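PDB 2OZG: GCN5-related N-acetyltransferase from Anabaena variabilis, which binds coenzyme A and probably transfers the acetyl group of acetyl-CoA to amines, possibly those of aminoglycosides. Local coordinates for residues 49-54 with 105-110; 169-174 with 182-187; 219-222 with 227-230. All blocks are in the same frame, centred on the assembly; numbering follows the deposited sequence.

In the fold
Following the chain from the N terminus, contact 1 comes first: it closes a loop of 50 residues, mostly strand, by tying strand 50-55 to helix 96-110 within the first acetyltransferase region. Contact 2 follows, drawing helix 165-177 back onto 182-187 across seven residues, the end of that helix and a short loop. Contact 3 closes the tightest loop, the four-residue turn of the hairpin 211-222/227-236 in the second acetyltransferase region. The three run in series, so none nests within or crosses another. Contacts 1 and 2 meet where N49 packs against H185, and strand 58-72 borders both; contact 3 lies apart, its nearest atoms about 12 Å from contact 2.

Contact 1: 49-54 with 105-110; sequences NFRVIY and LQEISE
R51 and E107 form a side-on, two-pronged salt bridge, their chains coming from opposite directions, the arginine reaching out from a strand and the glutamate from a helix. The arginine offers its side edge: NE gives its hydrogen to E107 OE1 at 3.0 Å, and R51 NH2 gives one to E107 OE2 at 2.8 Å. Guanidinium and carboxylate are nearly coplanar, only 11° apart, and NE uses the syn lone pair of OE1, so each flat group fixes the rotation of the other. The two chains get there differently. E107 is straight, with CG anti to the backbone N (chi1 177°) and no bend beyond it, whereas R51 folds at chi2 (-63°) and thereby turns its NE edge to the helix.

A second shell holds the pair in place. R51 NH1, on the far side of the guanidinium, donates to F50 O at 2.8 Å, approaching from above that carbonyl's plane, and it also bonds to E48 O. An arginine suits this buried position because its separate N-H groups can serve the carboxylate and the backbone at once. On the acid side, OE1 also shares a hydrogen bond with the hydroxyl of Y12, and the double grip on this oxygen is likely to favour the charged carboxylate.

Around this, the side chain of R51 packs between Y12 on strand 10-14 and I65 on strand 58-72, the two strands flanking 50-55. Helix 96-110, whose first turn includes the coenzyme A-binding A97 and I98, is thus pinned to this acetyltransferase sheet near its C-terminal end.

Contact 2: 169-174 with 182-187; sequences ELYQQQ and LDRHPA
With CG of Y171 anti to the backbone N (chi1 179°), the phenol swings off its helix toward 182-187, where R184, its chain extended from CG to NE, lays a guanidinium over the ring. The two planes are 19° apart. R184 CZ sits 3.8 Å from the centroid of the Y171 ring, off-centre, in a stacked cation-pi contact, while R184 CD adds a CH-pi contact over the same face. Beyond the ring, Y171 OH donates to L182 O at 2.7 Å. A water gives a hydrogen to that hydroxyl and accepts one from L182 N, so the hydroxyl holds L182 O directly and its N through the water.

The contact lies where the two acetyltransferase regions adjoin: D183 pairs through its backbone with G69 of strand 58-72, while Y171 and R184 both pack on Y215 of strand 211-222. Arginine fits here because its flat group can stack on the ring while NH1 and NH2, at its edge, form salt bridges with D233 and D394 respectively. Replacing Y171 by an alanine would probably leave L182 O without this donor and the R184 guanidinium without one of its aromatic partners, opening a gap beside the helix.

The carboxylate of D183 is held by a salt bridge from R76. H185 is the N-cap of helix 186-192, its ND1 accepting from A187 N.

Contact 3: 219-222 with 227-230; sequences TQER and SILR
The beta hairpin formed by strands 211-222 and 227-236 comes together here beside its four-residue turn, with the segments antiparallel at 163° and their axes 4.7 Å apart. T219 and R230 form one hydrogen-bonded pair: T219 N donates to R230 O at 3.0 Å, and R230 N donates to T219 O at 2.8 Å. E221 and I228 form the next, E221 N giving to I228 O and I228 N to E221 O, both at 2.9 Å. Between and beyond them stand the non-hydrogen-bonded pairs Q220-L229 and R222-S227, where CA-H groups of Q220 and L229 lean on the carbonyls of I228 and T219.

T219, E221, I228 and R230 share one face of the sheet. E221 and I228 run side by side, methylene against methyl; a branched aliphatic residue suits this spot, since its CG2 branch meets the E221 methylene while CD1 lies over one face of the R230 guanidinium. E221 and R230 form a salt bridge, though its modelled separation is implausibly short, so its detail is doubtful. The hydroxyl of T219 is set between the backbone N and carbonyl carbon (chi1 of T219 57°), and a water 2.8 Å from T219 OG1 also donates to R230 O.

On the other face, Q220 NE2 approaches L229 CD1 and is hydrogen-bonded to Q255, while S227 OG bonds to Q255 O. R222, near the turn, reaches another copy of the protein: its NH2 bonds to F31 O of the second subunit, and its side chain is about 7 Å from a bound coenzyme A.

Strand 227-236 then leads through helix 239-250 to the parallel strand 258-263, the antiparallel hairpin followed by a beta-alpha-beta crossover that characterises the GNAT fold.

Contact 1: 49-54 with 105-110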
# COMPACT_ATOMS: atom_id res chain seq x y z
N ASN A 49 13.32 28.45 -31.04
CA ASN A 49 13.94 27.18 -30.69
C ASN A 49 13.12 25.96 -31.02
O ASN A 49 13.61 24.84 -30.92
CB ASN A 49 14.30 27.19 -29.21
CG ASN A 49 15.36 28.21 -28.89
OD1 ASN A 49 16.29 28.37 -29.66
ND2 ASN A 49 15.18 28.96 -27.79
N PHE A 50 11.87 26.16 -31.41
CA PHE A 50 11.05 24.99 -31.78
C PHE A 50 11.15 24.65 -33.28
O PHE A 50 11.41 25.51 -34.15
CB PHE A 50 9.63 25.14 -31.34
CG PHE A 50 9.42 25.04 -29.87
CD1 PHE A 50 9.53 26.16 -29.08
CD2 PHE A 50 9.04 23.86 -29.30
CE1 PHE A 50 9.29 26.07 -27.72
CE2 PHE A 50 8.81 23.76 -27.93
CZ PHE A 50 8.92 24.87 -27.15
N ARG A 51 11.02 23.37 -33.54
CA ARG A 51 11.11 22.82 -34.89
C ARG A 51 9.89 21.97 -35.06
O ARG A 51 9.39 21.36 -34.09
CB ARG A 51 12.32 21.89 -35.03
CG ARG A 51 13.62 22.56 -34.80
CD ARG A 51 13.83 23.63 -35.86
NE ARG A 51 15.08 24.34 -35.65
CZ ARG A 51 15.20 25.44 -34.94
NH1 ARG A 51 14.17 26.04 -34.34
NH2 ARG A 51 16.39 25.96 -34.82
N VAL A 52 9.47 21.87 -36.30
CA VAL A 52 8.25 21.14 -36.66
C VAL A 52 8.51 20.14 -37.74
O VAL A 52 9.28 20.40 -38.62
CB VAL A 52 7.17 22.16 -37.19
CG1 VAL A 52 6.03 21.45 -37.88
CG2 VAL A 52 6.66 23.03 -36.03
N ILE A 53 7.86 18.98 -37.67
CA ILE A 53 7.87 18.03 -38.79
C ILE A 53 6.45 17.91 -39.35
O ILE A 53 5.47 17.83 -38.59
CB ILE A 53 8.46 16.64 -38.40
CG1 ILE A 53 8.62 15.75 -39.62
CG2 ILE A 53 7.65 15.94 -37.36
CD1 ILE A 53 9.16 14.41 -39.27
N TYR A 54 6.34 17.97 -40.68
CA TYR A 54 5.07 17.84 -41.36
C TYR A 54 5.00 16.52 -42.05
O TYR A 54 6.01 16.03 -42.51
CB TYR A 54 4.92 18.89 -42.46
CG TYR A 54 4.64 20.30 -42.00
CD1 TYR A 54 5.66 21.16 -41.61
CD2 TYR A 54 3.33 20.79 -41.98
CE1 TYR A 54 5.37 22.46 -41.20
CE2 TYR A 54 3.05 22.07 -41.57
CZ TYR A 54 4.07 22.90 -41.18
OH TYR A 54 3.75 24.18 -40.77
N LEU A 105 19.58 16.63 -35.95
CA LEU A 105 21.01 16.39 -35.87
C LEU A 105 21.78 17.04 -37.01
O LEU A 105 22.85 17.63 -36.80
CB LEU A 105 21.30 14.88 -35.82
CG LEU A 105 21.05 14.20 -34.51
CD1 LEU A 105 21.23 12.67 -34.68
CD2 LEU A 105 22.00 14.71 -33.45
N GLN A 106 21.25 16.95 -38.22
CA GLN A 106 21.86 17.59 -39.36
C GLN A 106 21.91 19.09 -39.14
O GLN A 106 22.91 19.73 -39.46
CB GLN A 106 21.09 17.27 -40.64
CG GLN A 106 21.48 18.12 -41.88
CD GLN A 106 22.95 17.93 -42.37
OE1 GLN A 106 23.72 17.09 -41.87
NE2 GLN A 106 23.32 18.72 -43.39
N GLU A 107 20.85 19.67 -38.57
CA GLU A 107 20.90 21.11 -38.31
C GLU A 107 21.97 21.45 -37.26
O GLU A 107 22.73 22.38 -37.40
CB GLU A 107 19.53 21.62 -37.84
CG GLU A 107 19.57 23.07 -37.48
CD GLU A 107 18.22 23.63 -37.08
OE1 GLU A 107 17.17 22.94 -37.24
OE2 GLU A 107 18.24 24.78 -36.59
N ILE A 108 22.03 20.67 -36.19
CA ILE A 108 23.01 20.93 -35.13
C ILE A 108 24.44 20.87 -35.72
O ILE A 108 25.30 21.75 -35.46
CB ILE A 108 22.80 19.93 -33.99
CG1 ILE A 108 21.42 20.18 -33.35
CG2 ILE A 108 23.90 20.04 -32.94
CD1 ILE A 108 20.94 19.04 -32.47
N SER A 109 24.65 19.89 -36.59
CA SER A 109 25.92 19.72 -37.22
C SER A 109 26.26 20.97 -38.06
O SER A 109 27.39 21.43 -38.03
CB SER A 109 25.96 18.44 -38.06
OG SER A 109 25.43 18.69 -39.35
N GLU A 110 25.29 21.49 -38.80
CA GLU A 110 25.51 22.67 -39.64
C GLU A 110 25.79 23.91 -38.83
O GLU A 110 26.24 24.90 -39.38
CB GLU A 110 24.29 22.94 -40.52
CG GLU A 110 24.07 21.87 -41.60
CD GLU A 110 22.70 21.97 -42.26
OE1 GLU A 110 21.79 22.64 -41.68
OE2 GLU A 110 22.53 21.35 -43.35

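Contact 2: 169-174 with 182-187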
# COMPACT_ATOMS: atom_id res chain seq x y z
N GLU A 169 26.48 33.08 -10.96
CA GLU A 169 27.91 33.07 -10.69
C GLU A 169 28.37 31.92 -9.79
O GLU A 169 29.47 31.41 -9.97
CB GLU A 169 28.32 34.43 -10.15
CG GLU A 169 28.05 35.55 -11.17
CD GLU A 169 28.19 36.93 -10.57
OE1 GLU A 169 28.48 37.02 -9.36
OE2 GLU A 169 28.02 37.92 -11.32
N LEU A 170 27.55 31.53 -8.82
CA LEU A 170 27.83 30.36 -8.02
C LEU A 170 27.58 29.10 -8.85
O LEU A 170 28.33 28.13 -8.74
CB LEU A 170 26.94 30.35 -6.77
CG LEU A 170 27.29 31.39 -5.68
CD1 LEU A 170 26.20 31.55 -4.65
CD2 LEU A 170 28.61 31.07 -5.02
N TYR A 171 26.51 29.08 -9.63
CA TYR A 171 26.22 27.93 -10.49
C TYR A 171 27.35 27.62 -11.43
O TYR A 171 27.81 26.48 -11.52
CB TYR A 171 24.92 28.12 -11.27
CG TYR A 171 24.69 26.92 -12.15
CD1 TYR A 171 24.14 25.76 -11.67
CD2 TYR A 171 25.10 26.95 -13.47
CE1 TYR A 171 24.01 24.64 -12.48
CE2 TYR A 171 24.94 25.86 -14.28
CZ TYR A 171 24.40 24.72 -13.79
OH TYR A 171 24.29 23.65 -14.66
N GLN A 172 27.79 28.62 -12.17
CA GLN A 172 28.87 28.40 -13.14
C GLN A 172 30.17 27.93 -12.48
O GLN A 172 30.99 27.32 -13.16
CB GLN A 172 29.07 29.62 -14.05
CG GLN A 172 29.78 29.26 -15.39
CD GLN A 172 29.43 30.20 -16.54
OE1 GLN A 172 29.31 31.43 -16.36
NE2 GLN A 172 29.26 29.63 -17.75
N GLN A 173 30.38 28.21 -11.18
CA GLN A 173 31.55 27.67 -10.47
C GLN A 173 31.45 26.18 -10.17
O GLN A 173 32.38 25.46 -10.34
CB GLN A 173 31.82 28.41 -9.18
CG GLN A 173 32.34 29.76 -9.39
CD GLN A 173 32.43 30.56 -8.10
OE1 GLN A 173 33.38 30.38 -7.31
NE2 GLN A 173 31.48 31.51 -7.92
N GLN A 174 30.31 25.73 -9.66
CA GLN A 174 30.06 24.29 -9.46
C GLN A 174 29.98 23.55 -10.83
O GLN A 174 30.39 22.40 -10.98
CB GLN A 174 28.75 24.12 -8.65
CG GLN A 174 28.35 22.69 -8.45
CD GLN A 174 27.50 22.46 -7.21
OE1 GLN A 174 27.84 22.94 -6.12
NE2 GLN A 174 26.42 21.65 -7.36
N LEU A 182 25.51 21.29 -16.93
CA LEU A 182 25.13 22.20 -18.01
C LEU A 182 25.71 23.58 -17.88
O LEU A 182 25.94 24.03 -16.77
CB LEU A 182 23.63 22.41 -18.01
CG LEU A 182 22.73 21.22 -18.29
CD1 LEU A 182 21.24 21.69 -18.38
CD2 LEU A 182 23.17 20.48 -19.53
N ASP A 183 25.99 24.22 -19.01
CA ASP A 183 26.11 25.69 -19.02
C ASP A 183 24.69 25.98 -19.49
O ASP A 183 24.35 25.81 -20.64
CB ASP A 183 27.20 26.25 -19.93
CG ASP A 183 27.21 27.79 -19.96
OD1 ASP A 183 26.34 28.40 -19.32
OD2 ASP A 183 28.05 28.38 -20.64
N ARG A 184 23.83 26.32 -18.54
CA ARG A 184 22.40 26.42 -18.80
C ARG A 184 21.86 27.43 -19.83
O ARG A 184 22.18 28.60 -19.83
CB ARG A 184 21.69 26.75 -17.50
CG ARG A 184 21.60 25.64 -16.49
CD ARG A 184 21.13 26.19 -15.13
NE ARG A 184 20.97 25.07 -14.17
CZ ARG A 184 20.77 25.19 -12.87
NH1 ARG A 184 20.71 26.37 -12.30
NH2 ARG A 184 20.64 24.08 -12.13
N HIS A 185 20.93 26.93 -20.63
CA HIS A 185 20.16 27.76 -21.52
C HIS A 185 19.23 28.51 -20.57
O HIS A 185 18.86 27.98 -19.48
CB HIS A 185 19.33 26.88 -22.47
CG HIS A 185 18.62 27.61 -23.54
ND1 HIS A 185 17.37 28.20 -23.36
CD2 HIS A 185 18.95 27.83 -24.83
CE1 HIS A 185 16.99 28.77 -24.48
NE2 HIS A 185 17.93 28.56 -25.40
N PRO A 186 18.89 29.75 -20.91
CA PRO A 186 17.93 30.55 -20.17
C PRO A 186 16.64 29.80 -19.77
O PRO A 186 16.09 30.07 -18.70
CB PRO A 186 17.67 31.72 -21.11
CG PRO A 186 18.95 31.89 -21.85
CD PRO A 186 19.54 30.51 -21.99
N ALA A 187 16.20 28.84 -20.58
CA ALA A 187 14.97 28.10 -20.31
C ALA A 187 15.07 27.24 -19.08
O ALA A 187 14.05 26.94 -18.43
CB ALA A 187 14.66 27.19 -21.53
O HOH W 1 23.48 20.94 -14.75

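Contact 3: 219-222 with 227-230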
# COMPACT_ATOMS: atom_id res chain seq x y z
N THR A 219 10.98 24.06 -2.98
CA THR A 219 9.55 24.21 -2.78
C THR A 219 9.15 23.27 -1.64
O THR A 219 9.93 22.39 -1.23
CB THR A 219 8.69 23.84 -4.04
OG1 THR A 219 8.98 22.50 -4.43
CG2 THR A 219 8.94 24.78 -5.20
N GLN A 220 7.98 23.47 -1.07
CA GLN A 220 7.52 22.62 -0.00
C GLN A 220 6.09 22.32 -0.36
O GLN A 220 5.41 23.18 -0.92
CB GLN A 220 7.45 23.39 1.32
CG GLN A 220 8.67 24.15 1.72
CD GLN A 220 8.45 24.75 3.09
OE1 GLN A 220 7.49 25.52 3.32
NE2 GLN A 220 9.30 24.37 4.02
N GLU A 221 5.58 21.19 0.11
CA GLU A 221 4.18 20.86 -0.10
C GLU A 221 3.78 19.81 0.89
O GLU A 221 4.62 19.13 1.44
CB GLU A 221 3.93 20.34 -1.52
CG GLU A 221 4.86 19.22 -1.94
CD GLU A 221 4.60 18.74 -3.38
OE1 GLU A 221 3.43 18.42 -3.68
OE2 GLU A 221 5.57 18.68 -4.19
N ARG A 222 2.46 19.70 1.09
CA ARG A 222 1.87 18.66 1.90
C ARG A 222 1.16 17.71 0.95
O ARG A 222 0.39 18.15 0.11
CB ARG A 222 0.84 19.21 2.85
CG ARG A 222 1.46 20.06 3.90
CD ARG A 222 0.46 20.37 5.03
NE ARG A 222 1.15 21.14 6.05
CZ ARG A 222 1.98 20.63 6.96
NH1 ARG A 222 2.20 19.32 7.03
NH2 ARG A 222 2.59 21.43 7.81
N SER A 227 4.57 15.67 4.55
CA SER A 227 5.14 16.89 4.02
C SER A 227 6.51 16.66 3.39
O SER A 227 7.31 15.83 3.79
CB SER A 227 5.21 17.98 5.07
OG SER A 227 6.05 17.58 6.11
N ILE A 228 6.76 17.43 2.37
CA ILE A 228 8.00 17.25 1.62
C ILE A 228 8.57 18.58 1.17
O ILE A 228 7.85 19.50 0.80
CB ILE A 228 7.72 16.35 0.41
CG1 ILE A 228 8.97 16.03 -0.35
CG2 ILE A 228 6.71 17.02 -0.56
CD1 ILE A 228 8.81 14.73 -1.19
N LEU A 229 9.89 18.66 1.25
CA LEU A 229 10.60 19.81 0.81
C LEU A 229 11.40 19.31 -0.36
O LEU A 229 12.22 18.39 -0.22
CB LEU A 229 11.47 20.34 1.93
CG LEU A 229 12.26 21.62 1.64
CD1 LEU A 229 12.52 22.41 2.94
CD2 LEU A 229 13.53 21.40 0.88
N ARG A 230 11.16 19.88 -1.52
CA ARG A 230 11.85 19.40 -2.74
C ARG A 230 12.90 20.42 -3.17
O ARG A 230 12.55 21.52 -3.60
CB ARG A 230 10.84 19.19 -3.87
CG ARG A 230 9.62 18.33 -3.51
CD ARG A 230 8.70 18.16 -4.73
NE ARG A 230 7.46 17.44 -4.41
CZ ARG A 230 7.33 16.11 -4.48
NH1 ARG A 230 8.35 15.35 -4.76
NH2 ARG A 230 6.17 15.54 -4.19
O HOH W 2 11.23 21.96 -6.08